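Local atomic coordinates of triacylglycerol lipase (Clostridium botulinum, PDB entry 5AH1), a protein that hydrolyses synthetic polyesters and probably triacylglycerols as a zinc-binding esterase of the alpha/beta-hydrolase fold. Residues 272-277 with 298-303; 241-246 with 291-296; 128-133 with 154-159; 248-253 with 267-272. All blocks are in the same frame, centred on the assembly; numbering follows the deposited sequence.

Interaction 1 (272-277 with 298-303); sequences DQWGLK and NSTKDI. With ZN (zinc ion), chain B.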
loop_
_atom_site.group_PDB
_atom_site.type_symbol
_atom_site.label_atom_id
_atom_site.label_comp_id
_atom_site.label_asym_id
_atom_site.label_seq_id
_atom_site.Cartn_x
_atom_site.Cartn_y
_atom_site.Cartn_z
ATOM N N ASP A 272 12.206 3.371 14.408
ATOM C CA ASP A 272 12.746 4.304 15.391
ATOM C C ASP A 272 11.840 4.445 16.615
ATOM O O ASP A 272 12.323 4.529 17.748
ATOM C CB ASP A 272 12.919 5.703 14.783
ATOM C CG ASP A 272 13.785 5.729 13.540
ATOM O OD1 ASP A 272 13.710 4.805 12.706
ATOM O OD2 ASP A 272 14.529 6.719 13.393
ATOM N N GLN A 273 10.532 4.493 16.385
ATOM C CA GLN A 273 9.592 4.814 17.452
ATOM C C GLN A 273 9.524 3.720 18.503
ATOM O O GLN A 273 9.150 3.979 19.632
ATOM C CB GLN A 273 8.196 5.162 16.903
ATOM C CG GLN A 273 7.331 3.987 16.442
ATOM C CD GLN A 273 7.655 3.518 15.045
ATOM O OE1 GLN A 273 8.816 3.454 14.633
ATOM N NE2 GLN A 273 6.618 3.181 14.296
ATOM N N TRP A 274 9.885 2.506 18.086
ATOM C CA TRP A 274 9.913 1.331 18.943
ATOM C C TRP A 274 11.273 1.071 19.576
ATOM O O TRP A 274 11.452 0.055 20.225
ATOM C CB TRP A 274 9.498 0.093 18.141
ATOM C CG TRP A 274 8.066 0.114 17.675
ATOM C CD1 TRP A 274 7.613 0.312 16.401
ATOM C CD2 TRP A 274 6.904 -0.071 18.487
ATOM N NE1 TRP A 274 6.242 0.262 16.364
ATOM C CE2 TRP A 274 5.782 0.006 17.631
ATOM C CE3 TRP A 274 6.702 -0.320 19.850
ATOM C CZ2 TRP A 274 4.487 -0.127 18.097
ATOM C CZ3 TRP A 274 5.415 -0.461 20.306
ATOM C CH2 TRP A 274 4.315 -0.377 19.428
ATOM N N GLY A 275 12.230 1.974 19.398
ATOM C CA GLY A 275 13.567 1.761 19.925
ATOM C C GLY A 275 14.309 0.697 19.145
ATOM O O GLY A 275 15.221 0.068 19.685
ATOM N N LEU A 276 13.953 0.527 17.871
ATOM C CA LEU A 276 14.560 -0.488 17.024
ATOM C C LEU A 276 15.367 0.097 15.860
ATOM O O LEU A 276 15.447 -0.509 14.805
ATOM C CB LEU A 276 13.483 -1.470 16.523
ATOM C CG LEU A 276 12.882 -2.362 17.622
ATOM C CD1 LEU A 276 11.720 -3.158 17.071
ATOM C CD2 LEU A 276 13.936 -3.285 18.220
ATOM N N LYS A 277 16.045 1.221 16.080
ATOM C CA LYS A 277 17.045 1.679 15.116
ATOM C C LYS A 277 18.224 0.714 15.075
ATOM O O LYS A 277 18.549 0.080 16.080
ATOM C CB LYS A 277 17.557 3.070 15.488
ATOM C CG LYS A 277 16.473 4.114 15.430
ATOM C CD LYS A 277 16.933 5.457 15.980
ATOM C CE LYS A 277 17.876 6.167 15.046
ATOM N NZ LYS A 277 17.879 7.629 15.353
ATOM N N ASN A 298 4.263 -10.162 18.175
ATOM C CA ASN A 298 3.121 -10.793 18.824
ATOM C C ASN A 298 2.643 -10.060 20.065
ATOM O O ASN A 298 1.886 -10.639 20.848
ATOM C CB ASN A 298 3.413 -12.276 19.130
ATOM C CG ASN A 298 4.479 -12.464 20.173
ATOM O OD1 ASN A 298 5.124 -11.501 20.605
ATOM N ND2 ASN A 298 4.669 -13.719 20.605
ATOM N N SER A 299 3.062 -8.809 20.255
ATOM C CA SER A 299 2.821 -8.115 21.529
ATOM C C SER A 299 2.143 -6.760 21.404
ATOM O O SER A 299 1.949 -6.067 22.398
ATOM C CB SER A 299 4.131 -7.927 22.286
ATOM O OG SER A 299 4.698 -9.194 22.604
ATOM N N THR A 300 1.785 -6.377 20.178
ATOM C CA THR A 300 1.034 -5.143 19.952
ATOM C C THR A 300 0.125 -5.260 18.736
ATOM O O THR A 300 0.431 -5.997 17.789
ATOM C CB THR A 300 1.975 -3.923 19.754
ATOM O OG1 THR A 300 1.199 -2.724 19.663
ATOM C CG2 THR A 300 2.837 -4.041 18.484
ATOM N N LYS A 301 -0.999 -4.556 18.748
ATOM C CA LYS A 301 -1.771 -4.427 17.516
ATOM C C LYS A 301 -1.305 -3.231 16.685
ATOM O O LYS A 301 -1.789 -3.043 15.571
ATOM C CB LYS A 301 -3.267 -4.365 17.797
ATOM C CG LYS A 301 -3.747 -3.136 18.512
ATOM C CD LYS A 301 -5.264 -3.193 18.613
ATOM C CE LYS A 301 -5.880 -1.934 19.221
ATOM N NZ LYS A 301 -7.367 -2.094 19.355
ATOM N N ASP A 302 -0.375 -2.429 17.211
ATOM C CA ASP A 302 0.115 -1.257 16.470
ATOM C C ASP A 302 1.280 -1.586 15.537
ATOM O O ASP A 302 2.370 -1.018 15.667
ATOM C CB ASP A 302 0.514 -0.179 17.484
ATOM C CG ASP A 302 0.829 1.167 16.850
ATOM O OD1 ASP A 302 0.130 1.577 15.889
ATOM O OD2 ASP A 302 1.762 1.834 17.351
ATOM N N ILE A 303 1.052 -2.508 14.606
ATOM C CA ILE A 303 2.103 -2.996 13.709
ATOM C C ILE A 303 1.449 -3.470 12.398
ATOM O O ILE A 303 0.264 -3.778 12.388
ATOM C CB ILE A 303 2.928 -4.100 14.443
ATOM C CG1 ILE A 303 4.277 -4.340 13.765
ATOM C CG2 ILE A 303 2.098 -5.357 14.615
ATOM C CD1 ILE A 303 5.252 -3.174 13.889
HETATM ZN ZN ZN B . 1.939 3.695 16.725
HETATM O O HOH W 1 4.006 0.584 14.146
#
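Thr300, Asp302 and Ile303 meet the indole of Trp274, which reaches across from the 3-10 turn 272-274. Thr300 comes first, its side chain running against that of Trp274. Its OG1 lies 3.9 Å from Trp274 CH2, oblique to the ring. The same OG1 accepts a hydrogen bond from Asp302 N at 2.9 Å, which makes an ST turn. Asp302 follows, at the centre of an inverse gamma turn. Its carbonyl O sits near the ring plane at the indole edge, 3.3 Å from Trp274 CZ2. One water joins the two segments: it accepts from Trp274 NE1 at 3.2 Å, in the plane of the ring, and donates to Asp302 O at 2.7 Å. The Asp302 carboxylate is turned 55° from the indole plane. With CG anti to the backbone N (chi1 -171°), it reaches the zinc ion through OD2 at 2.0 Å, while OD1 is hydrogen-bonded to Ser127. Ile303, at the N-cap position of the next helix, brings CD1 obliquely to within 4.3 Å of Trp274 NE1. Trp274 also meets the zinc ligand His156 edge-to-face. The indole thus flanks the zinc site of Asp130, His150, His156 and Asp302, as in zinc-containing lipases of this alpha/beta-hydrolase family.

Interaction 2 (241-246 with 291-296); sequences PAKDLI and VLDSNI
Lys243 and Leu292 bring the two backbones closest, with their CA atoms 6.3 Å apart. Residues 242-246 begin helix 242-257, and Pro241 holds the N-cap position. In the other segment, 291-292 belong to helix 284-292. The chain then turns, with Ser294 N bonded to Val291 O, and leads toward helix 296-299. Ser294 prepares that next helix: its OG accepts from Ile296 N at 3.0 Å, a nearly straight capping bond of 167°.

Two side-chain contacts join the segments. The first is polar and lies at the surface. Lys243 is fully extended, with CG anti to the backbone N (chi1 -178°). Its methylenes run past the backbone carbonyl of Leu292, and CE comes to 3.4 Å from Leu292 O. This path delivers NZ to Asp293, where it forms a salt bridge with OD1 at 3.0 Å. The ammonium meets OD1 on its anti side, 30° out of the carboxylate plane.

The second contact is apolar and buried. Ile246 places its CG2 branch against Leu292 CD2 at 3.5 Å, and its CB is 4.0 Å from the same methyl. The two side chains meet at a slant. Their contact is inward of the salt bridge, so the interface changes from charged at the surface to aliphatic beneath.

Ile246 also packs on Trp297 of helix 296-299, on Thr305 of helix 304-308 and on Phe86. The start of helix 242-257 is therefore set among the C-terminal part of helix 284-292 and the two short helices that follow it.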
loop_
_atom_site.group_PDB
_atom_site.type_symbol
_atom_site.label_atom_id
_atom_site.label_comp_id
_atom_site.label_asym_id
_atom_site.label_seq_id
_atom_site.Cartn_x
_atom_site.Cartn_y
_atom_site.Cartn_z
ATOM N N PRO A 241 1.961 -17.075 11.057
ATOM C CA PRO A 241 2.567 -16.349 12.178
ATOM C C PRO A 241 3.229 -15.071 11.671
ATOM O O PRO A 241 3.817 -15.067 10.585
ATOM C CB PRO A 241 3.622 -17.334 12.712
ATOM C CG PRO A 241 3.215 -18.670 12.164
ATOM C CD PRO A 241 2.607 -18.375 10.834
ATOM N N ALA A 242 3.123 -13.992 12.439
ATOM C CA ALA A 242 3.662 -12.707 12.029
ATOM C C ALA A 242 5.143 -12.765 11.652
ATOM O O ALA A 242 5.544 -12.211 10.624
ATOM C CB ALA A 242 3.436 -11.683 13.114
ATOM N N LYS A 243 5.956 -13.395 12.499
ATOM C CA LYS A 243 7.392 -13.450 12.253
ATOM C C LYS A 243 7.676 -14.132 10.926
ATOM O O LYS A 243 8.613 -13.759 10.208
ATOM C CB LYS A 243 8.108 -14.189 13.399
ATOM C CG LYS A 243 9.612 -14.237 13.238
ATOM C CD LYS A 243 10.267 -14.965 14.404
ATOM C CE LYS A 243 11.782 -14.943 14.279
ATOM N NZ LYS A 243 12.446 -15.792 15.296
ATOM N N ASP A 244 6.892 -15.157 10.612
ATOM C CA ASP A 244 7.101 -15.893 9.371
ATOM C C ASP A 244 6.716 -15.048 8.161
ATOM O O ASP A 244 7.374 -15.121 7.136
ATOM C CB ASP A 244 6.322 -17.200 9.375
ATOM C CG ASP A 244 6.876 -18.210 10.370
ATOM O OD1 ASP A 244 8.006 -18.015 10.884
ATOM O OD2 ASP A 244 6.187 -19.211 10.623
ATOM N N LEU A 245 5.647 -14.261 8.280
ATOM C CA LEU A 245 5.248 -13.374 7.193
ATOM C C LEU A 245 6.354 -12.357 6.931
ATOM O O LEU A 245 6.746 -12.137 5.787
ATOM C CB LEU A 245 3.927 -12.681 7.518
ATOM C CG LEU A 245 3.417 -11.680 6.478
ATOM C CD1 LEU A 245 3.426 -12.253 5.071
ATOM C CD2 LEU A 245 2.013 -11.220 6.828
ATOM N N ILE A 246 6.886 -11.749 7.985
ATOM C CA ILE A 246 7.974 -10.797 7.793
ATOM C C ILE A 246 9.203 -11.481 7.175
ATOM O O ILE A 246 9.814 -10.961 6.245
ATOM C CB ILE A 246 8.367 -10.099 9.118
ATOM C CG1 ILE A 246 7.194 -9.309 9.709
ATOM C CG2 ILE A 246 9.560 -9.175 8.900
ATOM C CD1 ILE A 246 6.866 -8.058 8.960
ATOM N N VAL A 291 15.522 -7.408 14.745
ATOM C CA VAL A 291 14.155 -6.989 14.470
ATOM C C VAL A 291 13.223 -8.202 14.329
ATOM O O VAL A 291 12.131 -8.216 14.896
ATOM C CB VAL A 291 14.092 -6.084 13.229
ATOM C CG1 VAL A 291 12.661 -5.799 12.834
ATOM C CG2 VAL A 291 14.824 -4.777 13.507
ATOM N N LEU A 292 13.651 -9.227 13.595
ATOM C CA LEU A 292 12.833 -10.438 13.466
ATOM C C LEU A 292 12.519 -11.108 14.790
ATOM O O LEU A 292 11.428 -11.661 14.966
ATOM C CB LEU A 292 13.508 -11.449 12.545
ATOM C CG LEU A 292 13.406 -11.099 11.067
ATOM C CD1 LEU A 292 14.281 -12.035 10.265
ATOM C CD2 LEU A 292 11.948 -11.181 10.579
ATOM N N ASP A 293 13.469 -11.054 15.717
ATOM C CA ASP A 293 13.327 -11.700 17.018
ATOM C C ASP A 293 12.630 -10.820 18.047
ATOM O O ASP A 293 12.426 -11.238 19.190
ATOM C CB ASP A 293 14.701 -12.088 17.570
ATOM C CG ASP A 293 15.312 -13.269 16.851
ATOM O OD1 ASP A 293 14.647 -13.868 15.978
ATOM O OD2 ASP A 293 16.467 -13.608 17.172
ATOM N N SER A 294 12.252 -9.609 17.651
ATOM C CA SER A 294 11.586 -8.680 18.565
ATOM C C SER A 294 10.236 -9.194 19.033
ATOM O O SER A 294 9.521 -9.863 18.282
ATOM C CB SER A 294 11.376 -7.334 17.867
ATOM O OG SER A 294 10.633 -6.430 18.684
ATOM N N ASN A 295 9.878 -8.838 20.262
ATOM C CA ASN A 295 8.558 -9.144 20.786
ATOM C C ASN A 295 7.441 -8.389 20.075
ATOM O O ASN A 295 6.266 -8.690 20.265
ATOM C CB ASN A 295 8.486 -8.865 22.300
ATOM C CG ASN A 295 8.662 -7.395 22.641
ATOM O OD1 ASN A 295 9.424 -6.688 21.985
ATOM N ND2 ASN A 295 7.950 -6.925 23.667
ATOM N N ILE A 296 7.804 -7.397 19.279
ATOM C CA ILE A 296 6.814 -6.549 18.639
ATOM C C ILE A 296 5.788 -7.345 17.811
ATOM O O ILE A 296 4.610 -6.992 17.758
ATOM C CB ILE A 296 7.522 -5.462 17.789
ATOM C CG1 ILE A 296 6.567 -4.325 17.496
ATOM C CG2 ILE A 296 8.121 -6.037 16.509
ATOM C CD1 ILE A 296 7.261 -3.134 16.878
#

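Interaction 3 (128-133 with 154-159); sequences NWDRAC and FKHNRY. With ZN (zinc ion), chain B.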
loop_
_atom_site.group_PDB
_atom_site.type_symbol
_atom_site.label_atom_id
_atom_site.label_comp_id
_atom_site.label_asym_id
_atom_site.label_seq_id
_atom_site.Cartn_x
_atom_site.Cartn_y
_atom_site.Cartn_z
ATOM N N ASN A 128 -0.802 1.388 10.080
ATOM C CA ASN A 128 -1.362 2.421 9.213
ATOM C C ASN A 128 -1.443 3.777 9.918
ATOM O O ASN A 128 -1.223 4.810 9.289
ATOM C CB ASN A 128 -2.729 1.978 8.690
ATOM C CG ASN A 128 -2.602 1.045 7.513
ATOM O OD1 ASN A 128 -1.974 1.406 6.510
ATOM N ND2 ASN A 128 -3.213 -0.128 7.593
ATOM N N TRP A 129 -1.763 3.793 11.205
ATOM C CA TRP A 129 -1.725 5.052 11.945
ATOM C C TRP A 129 -0.321 5.658 11.881
ATOM O O TRP A 129 -0.133 6.837 11.535
ATOM C CB TRP A 129 -2.109 4.818 13.398
ATOM C CG TRP A 129 -1.995 6.044 14.273
ATOM C CD1 TRP A 129 -0.843 6.561 14.831
ATOM C CD2 TRP A 129 -3.064 6.906 14.710
ATOM N NE1 TRP A 129 -1.140 7.673 15.572
ATOM C CE2 TRP A 129 -2.490 7.903 15.521
ATOM C CE3 TRP A 129 -4.455 6.936 14.483
ATOM C CZ2 TRP A 129 -3.257 8.886 16.147
ATOM C CZ3 TRP A 129 -5.200 7.914 15.094
ATOM C CH2 TRP A 129 -4.605 8.882 15.903
ATOM N N ASP A 130 0.687 4.851 12.214
ATOM C CA ASP A 130 2.047 5.374 12.257
ATOM C C ASP A 130 2.458 5.852 10.859
ATOM O O ASP A 130 3.050 6.917 10.705
ATOM C CB ASP A 130 3.042 4.326 12.764
ATOM C CG ASP A 130 2.886 3.981 14.266
ATOM O OD1 ASP A 130 1.942 4.465 14.947
ATOM O OD2 ASP A 130 3.748 3.216 14.765
ATOM N N ARG A 131 2.152 5.046 9.852
ATOM C CA ARG A 131 2.453 5.408 8.472
ATOM C C ARG A 131 1.745 6.676 8.010
ATOM O O ARG A 131 2.309 7.452 7.259
ATOM C CB ARG A 131 2.152 4.222 7.563
ATOM C CG ARG A 131 3.165 3.059 7.757
ATOM C CD ARG A 131 2.675 1.768 7.137
ATOM N NE ARG A 131 2.130 1.920 5.785
ATOM C CZ ARG A 131 2.686 1.454 4.669
ATOM N NH1 ARG A 131 3.917 0.940 4.644
ATOM N NH2 ARG A 131 2.013 1.577 3.537
ATOM N N ALA A 132 0.513 6.880 8.449
ATOM C CA ALA A 132 -0.206 8.100 8.112
ATOM C C ALA A 132 0.447 9.340 8.739
ATOM O O ALA A 132 0.555 10.380 8.090
ATOM C CB ALA A 132 -1.666 7.994 8.502
ATOM N N CYS A 133 0.879 9.227 9.995
ATOM C CA CYS A 133 1.583 10.317 10.647
ATOM C C CYS A 133 2.894 10.603 9.936
ATOM O O CYS A 133 3.289 11.754 9.777
ATOM C CB CYS A 133 1.855 9.980 12.114
ATOM S SG CYS A 133 0.356 9.788 13.141
ATOM N N PHE A 154 0.130 2.767 23.095
ATOM C CA PHE A 154 0.877 1.690 22.459
ATOM C C PHE A 154 2.319 1.569 22.959
ATOM O O PHE A 154 3.051 0.675 22.546
ATOM C CB PHE A 154 0.768 1.814 20.939
ATOM C CG PHE A 154 -0.615 1.515 20.434
ATOM C CD1 PHE A 154 -1.158 0.255 20.554
ATOM C CD2 PHE A 154 -1.390 2.506 19.860
ATOM C CE1 PHE A 154 -2.436 -0.015 20.100
ATOM C CE2 PHE A 154 -2.674 2.237 19.404
ATOM C CZ PHE A 154 -3.196 0.972 19.527
ATOM N N LYS A 155 2.707 2.450 23.878
ATOM C CA LYS A 155 4.013 2.401 24.532
ATOM C C LYS A 155 5.165 2.536 23.553
ATOM O O LYS A 155 6.089 1.738 23.526
ATOM C CB LYS A 155 4.144 1.121 25.355
ATOM C CG LYS A 155 2.985 0.908 26.324
ATOM C CD LYS A 155 3.061 -0.439 27.016
ATOM C CE LYS A 155 1.869 -0.649 27.952
ATOM N NZ LYS A 155 0.542 -0.585 27.254
ATOM N N HIS A 156 5.094 3.581 22.742
ATOM C CA HIS A 156 6.197 3.953 21.866
ATOM C C HIS A 156 6.414 5.460 21.875
ATOM O O HIS A 156 5.694 6.197 22.532
ATOM C CB HIS A 156 6.075 3.323 20.455
ATOM C CG HIS A 156 5.043 3.913 19.520
ATOM N ND1 HIS A 156 5.084 5.204 19.037
ATOM C CD2 HIS A 156 4.013 3.310 18.871
ATOM C CE1 HIS A 156 4.099 5.378 18.170
ATOM N NE2 HIS A 156 3.443 4.240 18.036
ATOM N N ASN A 157 7.436 5.922 21.173
ATOM C CA ASN A 157 7.786 7.328 21.211
ATOM C C ASN A 157 6.718 8.158 20.525
ATOM O O ASN A 157 6.154 7.741 19.509
ATOM C CB ASN A 157 9.095 7.579 20.463
ATOM C CG ASN A 157 10.299 7.074 21.195
ATOM O OD1 ASN A 157 10.282 6.941 22.413
ATOM N ND2 ASN A 157 11.362 6.799 20.453
ATOM N N ARG A 158 6.466 9.351 21.053
ATOM C CA ARG A 158 5.591 10.308 20.378
ATOM C C ARG A 158 6.224 10.870 19.114
ATOM O O ARG A 158 5.531 11.058 18.115
ATOM C CB ARG A 158 5.207 11.459 21.299
ATOM C CG ARG A 158 4.347 12.511 20.619
ATOM C CD ARG A 158 3.840 13.623 21.529
ATOM N NE ARG A 158 3.216 14.666 20.727
ATOM C CZ ARG A 158 2.840 15.854 21.192
ATOM N NH1 ARG A 158 2.923 16.185 22.458
ATOM N NH2 ARG A 158 2.394 16.753 20.350
ATOM N N TYR A 159 7.528 11.153 19.155
ATOM C CA TYR A 159 8.206 11.776 18.014
ATOM C C TYR A 159 9.082 10.790 17.296
ATOM O O TYR A 159 9.763 9.980 17.923
ATOM C CB TYR A 159 9.020 12.996 18.457
ATOM C CG TYR A 159 8.160 14.058 19.074
ATOM C CD1 TYR A 159 7.367 14.876 18.283
ATOM C CD2 TYR A 159 8.101 14.213 20.438
ATOM C CE1 TYR A 159 6.549 15.833 18.852
ATOM C CE2 TYR A 159 7.294 15.161 21.021
ATOM C CZ TYR A 159 6.512 15.976 20.217
ATOM O OH TYR A 159 5.684 16.950 20.748
HETATM ZN ZN ZN B . 1.939 3.695 16.725
#
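Asp130, in the first turn of helix 128-140, faces the irregular chain after helix 148-154, and the nearest CA pair, Asp130 and Arg158, is 10.1 Å apart. The gap is bridged by a zinc ion. The side chains of Asp130 and His156 point toward each other from opposite directions, with the zinc ion bound between their ends. Asp130 OD1 binds the metal at 1.9 Å, and OD2 makes a longer approach of 2.7 Å. His156 binds through NE2 at 2.1 Å. The carboxylate and imidazole planes are nearly perpendicular, at 87°. Asp130 OD2 and His156 NE2 are 3.4 Å apart, but they have no hydrogen to share, so the metal makes the link. His156 CG sits between the backbone N and carbonyl carbon (chi1 74°), which points the ring toward the zinc ion and Asp130. The rotation of the imidazole is fixed at its other nitrogen: ND1 donates to Asn157 O at 2.8 Å, close to the ring plane. Asp130 OD2 accepts from Gln273 NE2, so a second-shell amide helps to set the carboxylate. His150 and Asp302 complete the site. Two carboxylates would largely offset the charge of the ion. With both Asp130 and His156 buried, this coordination is consistent with a structural tie between helix and loop.

Interaction 4 (248-253 with 267-272); sequences YTFGVL and YDLKLD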
loop_
_atom_site.group_PDB
_atom_site.type_symbol
_atom_site.label_atom_id
_atom_site.label_comp_id
_atom_site.label_asym_id
_atom_site.label_seq_id
_atom_site.Cartn_x
_atom_site.Cartn_y
_atom_site.Cartn_z
ATOM N N TYR A 248 9.372 -14.222 5.329
ATOM C CA TYR A 248 9.043 -14.457 3.934
ATOM C C TYR A 248 9.248 -13.203 3.074
ATOM O O TYR A 248 9.826 -13.276 1.989
ATOM C CB TYR A 248 7.594 -14.939 3.797
ATOM C CG TYR A 248 7.103 -14.896 2.373
ATOM C CD1 TYR A 248 7.515 -15.838 1.446
ATOM C CD2 TYR A 248 6.236 -13.900 1.954
ATOM C CE1 TYR A 248 7.085 -15.792 0.132
ATOM C CE2 TYR A 248 5.798 -13.839 0.644
ATOM C CZ TYR A 248 6.222 -14.795 -0.262
ATOM O OH TYR A 248 5.771 -14.719 -1.572
ATOM N N THR A 249 8.797 -12.065 3.579
ATOM C CA THR A 249 8.869 -10.843 2.804
ATOM C C THR A 249 10.320 -10.348 2.639
ATOM O O THR A 249 10.646 -9.716 1.644
ATOM C CB THR A 249 7.948 -9.773 3.390
ATOM O OG1 THR A 249 6.648 -10.346 3.600
ATOM C CG2 THR A 249 7.822 -8.621 2.430
ATOM N N PHE A 250 11.199 -10.661 3.587
ATOM C CA PHE A 250 12.641 -10.420 3.408
ATOM C C PHE A 250 13.179 -11.309 2.295
ATOM O O PHE A 250 14.024 -10.890 1.511
ATOM C CB PHE A 250 13.434 -10.666 4.693
ATOM C CG PHE A 250 13.388 -9.525 5.663
ATOM C CD1 PHE A 250 13.896 -8.281 5.331
ATOM C CD2 PHE A 250 12.871 -9.707 6.927
ATOM C CE1 PHE A 250 13.859 -7.243 6.242
ATOM C CE2 PHE A 250 12.828 -8.675 7.832
ATOM C CZ PHE A 250 13.316 -7.445 7.494
ATOM N N GLY A 251 12.692 -12.538 2.235
ATOM C CA GLY A 251 13.015 -13.430 1.133
ATOM C C GLY A 251 12.621 -12.829 -0.209
ATOM O O GLY A 251 13.416 -12.819 -1.145
ATOM N N VAL A 252 11.391 -12.323 -0.312
ATOM C CA VAL A 252 10.941 -11.687 -1.543
ATOM C C VAL A 252 11.853 -10.500 -1.880
ATOM O O VAL A 252 12.266 -10.319 -3.028
ATOM C CB VAL A 252 9.476 -11.221 -1.454
ATOM C CG1 VAL A 252 9.087 -10.509 -2.728
ATOM C CG2 VAL A 252 8.545 -12.408 -1.223
ATOM N N LEU A 253 12.178 -9.689 -0.880
ATOM C CA LEU A 253 13.088 -8.566 -1.098
ATOM C C LEU A 253 14.416 -9.067 -1.682
ATOM O O LEU A 253 14.964 -8.464 -2.603
ATOM C CB LEU A 253 13.296 -7.788 0.207
ATOM C CG LEU A 253 14.288 -6.620 0.169
ATOM C CD1 LEU A 253 13.889 -5.561 -0.850
ATOM C CD2 LEU A 253 14.397 -5.995 1.549
ATOM N N TYR A 267 18.761 -0.637 2.982
ATOM C CA TYR A 267 17.383 -0.358 3.375
ATOM C C TYR A 267 17.279 -0.244 4.894
ATOM O O TYR A 267 18.095 -0.783 5.626
ATOM C CB TYR A 267 16.410 -1.415 2.826
ATOM C CG TYR A 267 16.696 -2.819 3.272
ATOM C CD1 TYR A 267 17.633 -3.600 2.606
ATOM C CD2 TYR A 267 16.054 -3.361 4.369
ATOM C CE1 TYR A 267 17.910 -4.885 3.013
ATOM C CE2 TYR A 267 16.318 -4.639 4.782
ATOM C CZ TYR A 267 17.254 -5.400 4.114
ATOM O OH TYR A 267 17.498 -6.674 4.563
ATOM N N ASP A 268 16.260 0.476 5.341
ATOM C CA ASP A 268 16.061 0.846 6.741
ATOM C C ASP A 268 14.610 0.500 7.055
ATOM O O ASP A 268 13.709 0.863 6.301
ATOM C CB ASP A 268 16.344 2.355 6.852
ATOM C CG ASP A 268 16.110 2.951 8.244
ATOM O OD1 ASP A 268 15.609 2.280 9.173
ATOM O OD2 ASP A 268 16.448 4.155 8.394
ATOM N N LEU A 269 14.379 -0.248 8.126
ATOM C CA LEU A 269 13.015 -0.648 8.508
ATOM C C LEU A 269 12.260 0.444 9.263
ATOM O O LEU A 269 11.056 0.329 9.471
ATOM C CB LEU A 269 13.022 -1.931 9.325
ATOM C CG LEU A 269 13.642 -3.128 8.612
ATOM C CD1 LEU A 269 13.779 -4.298 9.570
ATOM C CD2 LEU A 269 12.835 -3.522 7.382
ATOM N N LYS A 270 12.959 1.507 9.653
ATOM C CA LYS A 270 12.326 2.730 10.157
ATOM C C LYS A 270 11.458 2.499 11.393
ATOM O O LYS A 270 10.434 3.156 11.574
ATOM C CB LYS A 270 11.530 3.420 9.037
ATOM C CG LYS A 270 12.318 3.521 7.734
ATOM C CD LYS A 270 11.649 4.369 6.640
ATOM C CE LYS A 270 12.512 4.414 5.393
ATOM N NZ LYS A 270 12.642 3.110 4.719
ATOM N N LEU A 271 11.923 1.627 12.288
ATOM C CA LEU A 271 11.219 1.330 13.535
ATOM C C LEU A 271 11.776 2.153 14.707
ATOM O O LEU A 271 11.782 1.694 15.845
ATOM C CB LEU A 271 11.275 -0.182 13.811
ATOM C CG LEU A 271 10.430 -0.991 12.813
ATOM C CD1 LEU A 271 10.804 -2.455 12.863
ATOM C CD2 LEU A 271 8.936 -0.810 13.044
ATOM N N ASP A 272 12.206 3.371 14.408
ATOM C CA ASP A 272 12.746 4.304 15.391
ATOM C C ASP A 272 11.840 4.445 16.615
ATOM O O ASP A 272 12.323 4.529 17.748
ATOM C CB ASP A 272 12.919 5.703 14.783
ATOM C CG ASP A 272 13.785 5.729 13.540
ATOM O OD1 ASP A 272 13.710 4.805 12.706
ATOM O OD2 ASP A 272 14.529 6.719 13.393
#
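Leu253 and Tyr267 make the CH-pi contact of this pair. Leu253 CD2 stands over the centre of the Tyr267 ring, 3.8 Å from the centroid and 9° off the ring normal. The two side chains come from opposite directions. Tyr267 CG lies between the backbone N and the carbonyl carbon (chi1 59°), which presents that face to the helix. The remaining contacts are apolar and are made by the rim of Phe250. Leu269 CD1 lies in the plane of the Phe250 ring, 3.8 Å from CZ, with Leu269 CD2 at 4.0 Å from the same atom. Phe250 CE1 is 3.9 Å from Tyr267 CE2, an approach oblique to the tyrosine ring. All four residues are buried. They fasten helix 242-257 to the irregular loop leading to helix 284-292, within the lipase-like alpha/beta-hydrolase domain. Ile288 of helix 284-292 touches both Phe250 and Tyr267. The polar groups bond elsewhere: Tyr267 OH, which borders Phe250, bonds to Leu262 O. In the loop, Lys270 N donates to Asp268 OD1 at 2.8 Å, from above the carboxylate plane, forming an Asx turn. Lys270 NZ donates to Asp268 O at 2.9 Å and also pairs with Glu93.

From the N terminus, interaction 3 comes first: it closes the loop from helix 128-140 to the chain before strand 159-163. The other three follow it. Interaction 2 spans from helix 242-257 to the C-terminal part of helix 284-292, and interaction 4 lies wholly within that span. Both use helix 242-257, and they touch where Leu292 meets Phe250. Interaction 1 starts inside the span of interaction 2 and ends beyond it, so these two cross; Ile296 packs on Trp274 and Ile303. Interaction 4 ends at Asp272, where interaction 1 begins. Interactions 1 and 3 share the zinc ion, joining the 128-159 region to the helices and loops of 241-303.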